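Local coordinates for xylan esterase 1 (Thermoanaerobacterium sp. 'JW/SL YS485', PDB 3FCY), which probably hydrolyses acetyl esters, such as those on xylan, as a carbohydrate esterase of family CE7 with an alpha/beta-hydrolase fold, at residues T43-E48 against V270-G275; M292-M297 against I319-D324. All blocks are in the same frame, centred on the assembly; numbering follows the deposited sequence.

Interaction 1. Residues T43-E48 against V270-G275; sequences TNPCPE and VFTKLG
Chi1 of N44 (-157°) swings the carboxamide away from the backbone nitrogen and out to the last turn of helix 267-274, while chi1 of F271 leads the ring away from the loop and leaves CB and CD2 near OD1 of N44. The contact packs an extended, proline-rich loop against the C-terminal end of a helix, in the helical region outside the central sheet of this alpha/beta hydrolase. At a helix end carbonyls run short of backbone donors, and an asparagine suits the place because it both gives and accepts: ND2 of N44 donates to O of F271 at 2.9 Å, tilted from the carbonyl plane and bent to 140° at the hydrogen. ND2 also makes a weak bond to O of P45, while OD1 accepts from the backbone N of K238 and sits 3.3 Å from CD2 of F271, the amide and ring planes 77° apart. The two prolines keep the loop extended and offer compact, apolar ring carbons. CB of P45 meets OG1 of T272 at 3.7 Å, a hydroxyl that is bonded to O of N268 one turn earlier. CG of P47 comes 3.0 Å from the backbone O of T272, with the methyl CG2 further off. G275 lets the loop come close: its CA approaches O of P45 at 3.5 Å in a CA-H...O contact.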
loop_
_atom_site.group_PDB
_atom_site.type_symbol
_atom_site.label_atom_id
_atom_site.label_comp_id
_atom_site.label_asym_id
_atom_site.label_seq_id
_atom_site.Cartn_x
_atom_site.Cartn_y
_atom_site.Cartn_z
ATOM N N THR A 43 1.955 30.774 -8.143
ATOM C CA THR A 43 0.526 30.975 -7.927
ATOM C C THR A 43 0.224 31.585 -6.562
ATOM O O THR A 43 -0.697 32.389 -6.429
ATOM C CB THR A 43 -0.249 29.638 -8.038
ATOM O OG1 THR A 43 0.018 29.031 -9.309
ATOM C CG2 THR A 43 -1.751 29.874 -7.900
ATOM N N ASN A 44 0.991 31.203 -5.546
ATOM C CA ASN A 44 0.754 31.724 -4.204
ATOM C C ASN A 44 0.901 33.242 -4.183
ATOM O O ASN A 44 1.859 33.787 -4.726
ATOM C CB ASN A 44 1.728 31.110 -3.198
ATOM C CG ASN A 44 1.203 31.169 -1.779
ATOM O OD1 ASN A 44 0.400 30.328 -1.372
ATOM N ND2 ASN A 44 1.630 32.177 -1.027
ATOM N N PRO A 45 -0.053 33.946 -3.552
ATOM C CA PRO A 45 0.008 35.408 -3.483
ATOM C C PRO A 45 1.223 35.919 -2.714
ATOM O O PRO A 45 1.913 35.157 -2.033
ATOM C CB PRO A 45 -1.300 35.779 -2.787
ATOM C CG PRO A 45 -2.222 34.652 -3.159
ATOM C CD PRO A 45 -1.326 33.450 -3.004
ATOM N N CYS A 46 1.479 37.217 -2.841
ATOM C CA CYS A 46 2.582 37.871 -2.152
ATOM C C CYS A 46 1.991 39.085 -1.447
ATOM O O CYS A 46 1.428 39.968 -2.090
ATOM C CB CYS A 46 3.649 38.321 -3.150
ATOM S SG CYS A 46 5.102 39.073 -2.376
ATOM N N PRO A 47 2.101 39.142 -0.110
ATOM C CA PRO A 47 1.553 40.281 0.631
ATOM C C PRO A 47 2.014 41.616 0.046
ATOM O O PRO A 47 3.137 41.733 -0.446
ATOM C CB PRO A 47 2.083 40.059 2.044
ATOM C CG PRO A 47 2.168 38.565 2.137
ATOM C CD PRO A 47 2.767 38.194 0.800
ATOM N N GLU A 48 1.141 42.614 0.101
ATOM C CA GLU A 48 1.468 43.937 -0.414
ATOM C C GLU A 48 2.568 44.608 0.388
ATOM O O GLU A 48 3.306 45.437 -0.137
ATOM C CB GLU A 48 0.225 44.824 -0.423
ATOM C CG GLU A 48 -0.527 44.774 -1.735
ATOM C CD GLU A 48 0.350 45.186 -2.903
ATOM O OE1 GLU A 48 0.811 46.348 -2.921
ATOM O OE2 GLU A 48 0.584 44.345 -3.798
ATOM N N VAL A 270 -5.326 33.131 4.068
ATOM C CA VAL A 270 -4.400 32.113 4.542
ATOM C C VAL A 270 -3.179 32.019 3.631
ATOM O O VAL A 270 -2.041 32.111 4.095
ATOM C CB VAL A 270 -5.088 30.728 4.624
ATOM C CG1 VAL A 270 -4.064 29.647 4.947
ATOM C CG2 VAL A 270 -6.166 30.759 5.699
ATOM N N PHE A 271 -3.415 31.846 2.334
ATOM C CA PHE A 271 -2.307 31.738 1.398
ATOM C C PHE A 271 -1.525 33.036 1.237
ATOM O O PHE A 271 -0.331 33.006 0.956
ATOM C CB PHE A 271 -2.798 31.225 0.045
ATOM C CG PHE A 271 -3.087 29.751 0.035
ATOM C CD1 PHE A 271 -4.393 29.278 -0.059
ATOM C CD2 PHE A 271 -2.049 28.831 0.155
ATOM C CE1 PHE A 271 -4.659 27.908 -0.032
ATOM C CE2 PHE A 271 -2.306 27.459 0.184
ATOM C CZ PHE A 271 -3.613 26.997 0.091
ATOM N N THR A 272 -2.188 34.175 1.421
ATOM C CA THR A 272 -1.499 35.457 1.312
ATOM C C THR A 272 -0.535 35.572 2.484
ATOM O O THR A 272 0.605 36.008 2.326
ATOM C CB THR A 272 -2.489 36.648 1.355
ATOM O OG1 THR A 272 -3.337 36.606 0.198
ATOM C CG2 THR A 272 -1.737 37.972 1.379
ATOM N N LYS A 273 -0.998 35.176 3.664
ATOM C CA LYS A 273 -0.163 35.226 4.854
ATOM C C LYS A 273 1.023 34.273 4.694
ATOM O O LYS A 273 2.147 34.592 5.095
ATOM C CB LYS A 273 -0.982 34.860 6.086
ATOM C CG LYS A 273 -0.298 35.197 7.392
ATOM C CD LYS A 273 -1.290 35.139 8.539
ATOM C CE LYS A 273 -0.643 35.523 9.859
ATOM N NZ LYS A 273 -1.649 35.505 10.957
ATOM N N LEU A 274 0.772 33.106 4.104
ATOM C CA LEU A 274 1.845 32.138 3.870
ATOM C C LEU A 274 2.820 32.736 2.853
ATOM O O LEU A 274 3.956 32.280 2.711
ATOM C CB LEU A 274 1.276 30.818 3.336
ATOM C CG LEU A 274 0.496 29.945 4.330
ATOM C CD1 LEU A 274 -0.099 28.748 3.606
ATOM C CD2 LEU A 274 1.417 29.488 5.452
ATOM N N GLY A 275 2.360 33.761 2.145
ATOM C CA GLY A 275 3.196 34.421 1.158
ATOM C C GLY A 275 4.431 35.043 1.783
ATOM O O GLY A 275 5.451 35.221 1.116
#

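Interaction 2. Residues M292-M297 against I319-D324; sequences MCVGLM and IKVYPD
K320 N donates to O of M292 at 2.8 Å and Y322 N to O of V294 at 2.9 Å, both nearly straight at 167°, while V294 N returns a bond to O of K320. These bonds pair parallel strands 289-295 and 317-322, which with helix 303-310 form a beta-alpha-beta crossover at one edge of the alpha/beta-hydrolase sheet, as counted within the chain. Past the strand, L296 N still reaches O of Y322 at 3.1 Å, now from above the carbonyl plane, as the chain turns toward D298, the predicted charge-relay acid. Beta-branched residues suit the face turned to helix 303-310: CG1 of V294 meets CD1 of I319 at 3.8 Å, and CG2 of V321 lies 4.0 Å from CG1 of V294. I319 extends that far because its CG1 stands anti to the backbone N (chi1 -168°). L296 closes this apolar row, CG lying 3.7 Å from CG1 of V321 and CB over the backbone of P323. Cut back to alanine, L296 would lose CG and both methyls, which would probably leave CG1 of V321 without its partner and open a gap between V321 and the ring of P323. On the other face, the small side chain of C293 probably leaves room for the Y322 ring, whose CE2 comes 4.0 Å from its CB; F333 of helix 333-342 packs on both residues. The loops beyond meet a second subunit, where H264 of that subunit bonds OD2 of D324. Back in the same chain, M297 bends at chi2 and chi3, and its CG approaches O of P323 at 3.2 Å.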
loop_
_atom_site.group_PDB
_atom_site.type_symbol
_atom_site.label_atom_id
_atom_site.label_comp_id
_atom_site.label_asym_id
_atom_site.label_seq_id
_atom_site.Cartn_x
_atom_site.Cartn_y
_atom_site.Cartn_z
ATOM N N MET A 292 20.369 25.083 -9.259
ATOM C CA MET A 292 19.296 24.289 -8.677
ATOM C C MET A 292 19.108 22.984 -9.437
ATOM O O MET A 292 19.646 22.810 -10.531
ATOM C CB MET A 292 17.984 25.085 -8.701
ATOM C CG MET A 292 17.973 26.325 -7.811
ATOM S SD MET A 292 16.428 27.282 -7.945
ATOM C CE MET A 292 15.234 26.031 -7.550
ATOM N N CYS A 293 18.359 22.059 -8.845
ATOM C CA CYS A 293 18.066 20.796 -9.505
ATOM C C CYS A 293 16.618 20.452 -9.189
ATOM O O CYS A 293 16.096 20.833 -8.139
ATOM C CB CYS A 293 19.014 19.678 -9.045
ATOM S SG CYS A 293 18.886 19.169 -7.328
ATOM N N VAL A 294 15.962 19.759 -10.113
ATOM C CA VAL A 294 14.567 19.397 -9.932
ATOM C C VAL A 294 14.270 18.022 -10.524
ATOM O O VAL A 294 14.696 17.703 -11.635
ATOM C CB VAL A 294 13.645 20.461 -10.591
ATOM C CG1 VAL A 294 14.000 20.612 -12.064
ATOM C CG2 VAL A 294 12.179 20.076 -10.427
ATOM N N GLY A 295 13.551 17.206 -9.760
ATOM C CA GLY A 295 13.188 15.881 -10.226
ATOM C C GLY A 295 11.771 15.965 -10.755
ATOM O O GLY A 295 10.873 16.398 -10.034
ATOM N N LEU A 296 11.556 15.557 -12.001
ATOM C CA LEU A 296 10.225 15.643 -12.589
ATOM C C LEU A 296 9.218 14.628 -12.044
ATOM O O LEU A 296 8.034 14.685 -12.370
ATOM C CB LEU A 296 10.314 15.541 -14.115
ATOM C CG LEU A 296 11.117 16.645 -14.817
ATOM C CD1 LEU A 296 10.882 16.550 -16.321
ATOM C CD2 LEU A 296 10.703 18.021 -14.309
ATOM N N MET A 297 9.685 13.708 -11.209
ATOM C CA MET A 297 8.807 12.712 -10.604
ATOM C C MET A 297 8.555 13.080 -9.139
ATOM O O MET A 297 7.912 12.333 -8.403
ATOM C CB MET A 297 9.447 11.320 -10.670
ATOM C CG MET A 297 9.666 10.783 -12.083
ATOM S SD MET A 297 8.145 10.738 -13.051
ATOM C CE MET A 297 7.391 9.227 -12.409
ATOM N N ILE A 319 19.479 25.535 -13.836
ATOM C CA ILE A 319 18.734 24.469 -13.187
ATOM C C ILE A 319 18.928 23.144 -13.928
ATOM O O ILE A 319 18.833 23.077 -15.159
ATOM C CB ILE A 319 17.220 24.833 -13.085
ATOM C CG1 ILE A 319 16.505 23.855 -12.147
ATOM C CG2 ILE A 319 16.572 24.813 -14.462
ATOM C CD1 ILE A 319 15.094 24.263 -11.804
ATOM N N LYS A 320 19.238 22.097 -13.168
ATOM C CA LYS A 320 19.454 20.771 -13.727
ATOM C C LYS A 320 18.180 19.951 -13.555
ATOM O O LYS A 320 17.671 19.805 -12.440
ATOM C CB LYS A 320 20.627 20.090 -13.018
ATOM C CG LYS A 320 21.921 20.893 -13.084
ATOM C CD LYS A 320 22.313 21.174 -14.531
ATOM C CE LYS A 320 23.392 22.241 -14.614
ATOM N NZ LYS A 320 23.740 22.577 -16.027
ATOM N N VAL A 321 17.674 19.424 -14.667
ATOM C CA VAL A 321 16.444 18.637 -14.676
ATOM C C VAL A 321 16.709 17.138 -14.732
ATOM O O VAL A 321 17.463 16.665 -15.585
ATOM C CB VAL A 321 15.560 19.027 -15.887
ATOM C CG1 VAL A 321 14.257 18.238 -15.866
ATOM C CG2 VAL A 321 15.288 20.525 -15.863
ATOM N N TYR A 322 16.084 16.402 -13.817
ATOM C CA TYR A 322 16.228 14.950 -13.736
ATOM C C TYR A 322 14.840 14.323 -13.903
ATOM O O TYR A 322 14.104 14.128 -12.930
ATOM C CB TYR A 322 16.842 14.569 -12.385
ATOM C CG TYR A 322 18.262 15.060 -12.235
ATOM C CD1 TYR A 322 19.341 14.217 -12.502
ATOM C CD2 TYR A 322 18.531 16.384 -11.883
ATOM C CE1 TYR A 322 20.654 14.677 -12.426
ATOM C CE2 TYR A 322 19.837 16.855 -11.807
ATOM C CZ TYR A 322 20.893 15.993 -12.082
ATOM O OH TYR A 322 22.187 16.451 -12.012
ATOM N N PRO A 323 14.467 14.010 -15.153
ATOM C CA PRO A 323 13.174 13.415 -15.502
ATOM C C PRO A 323 12.720 12.214 -14.676
ATOM O O PRO A 323 11.552 12.120 -14.311
ATOM C CB PRO A 323 13.349 13.060 -16.978
ATOM C CG PRO A 323 14.263 14.151 -17.468
ATOM C CD PRO A 323 15.296 14.192 -16.359
ATOM N N ASP A 324 13.641 11.311 -14.367
ATOM C CA ASP A 324 13.283 10.098 -13.637
ATOM C C ASP A 324 13.506 10.120 -12.136
ATOM O O ASP A 324 13.416 9.080 -11.481
ATOM C CB ASP A 324 14.035 8.918 -14.250
ATOM C CG ASP A 324 14.025 8.963 -15.760
ATOM O OD1 ASP A 324 12.932 8.845 -16.355
ATOM O OD2 ASP A 324 15.107 9.136 -16.353
#

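From the N terminus, the chain first passes through 43-48, between helices 34-37 and 50-62, and then builds most of the central sheet and the predicted nucleophile elbow before 270-275 returns to that loop. Interaction 1 thus closes a long loop of 221 residues and ties the N-terminal region to helix 267-274. Only afterwards does interaction 2 open, closing a short loop of 21 residues through helix 303-310 and setting strand 317-322 at the sheet's edge within the chain. The two neither nest nor cross; they follow in series. The centres of interactions 1 and 2 lie about 26 Å apart. Nearest atoms of interactions 1 and 2 are about 14 Å apart, so the two do not touch.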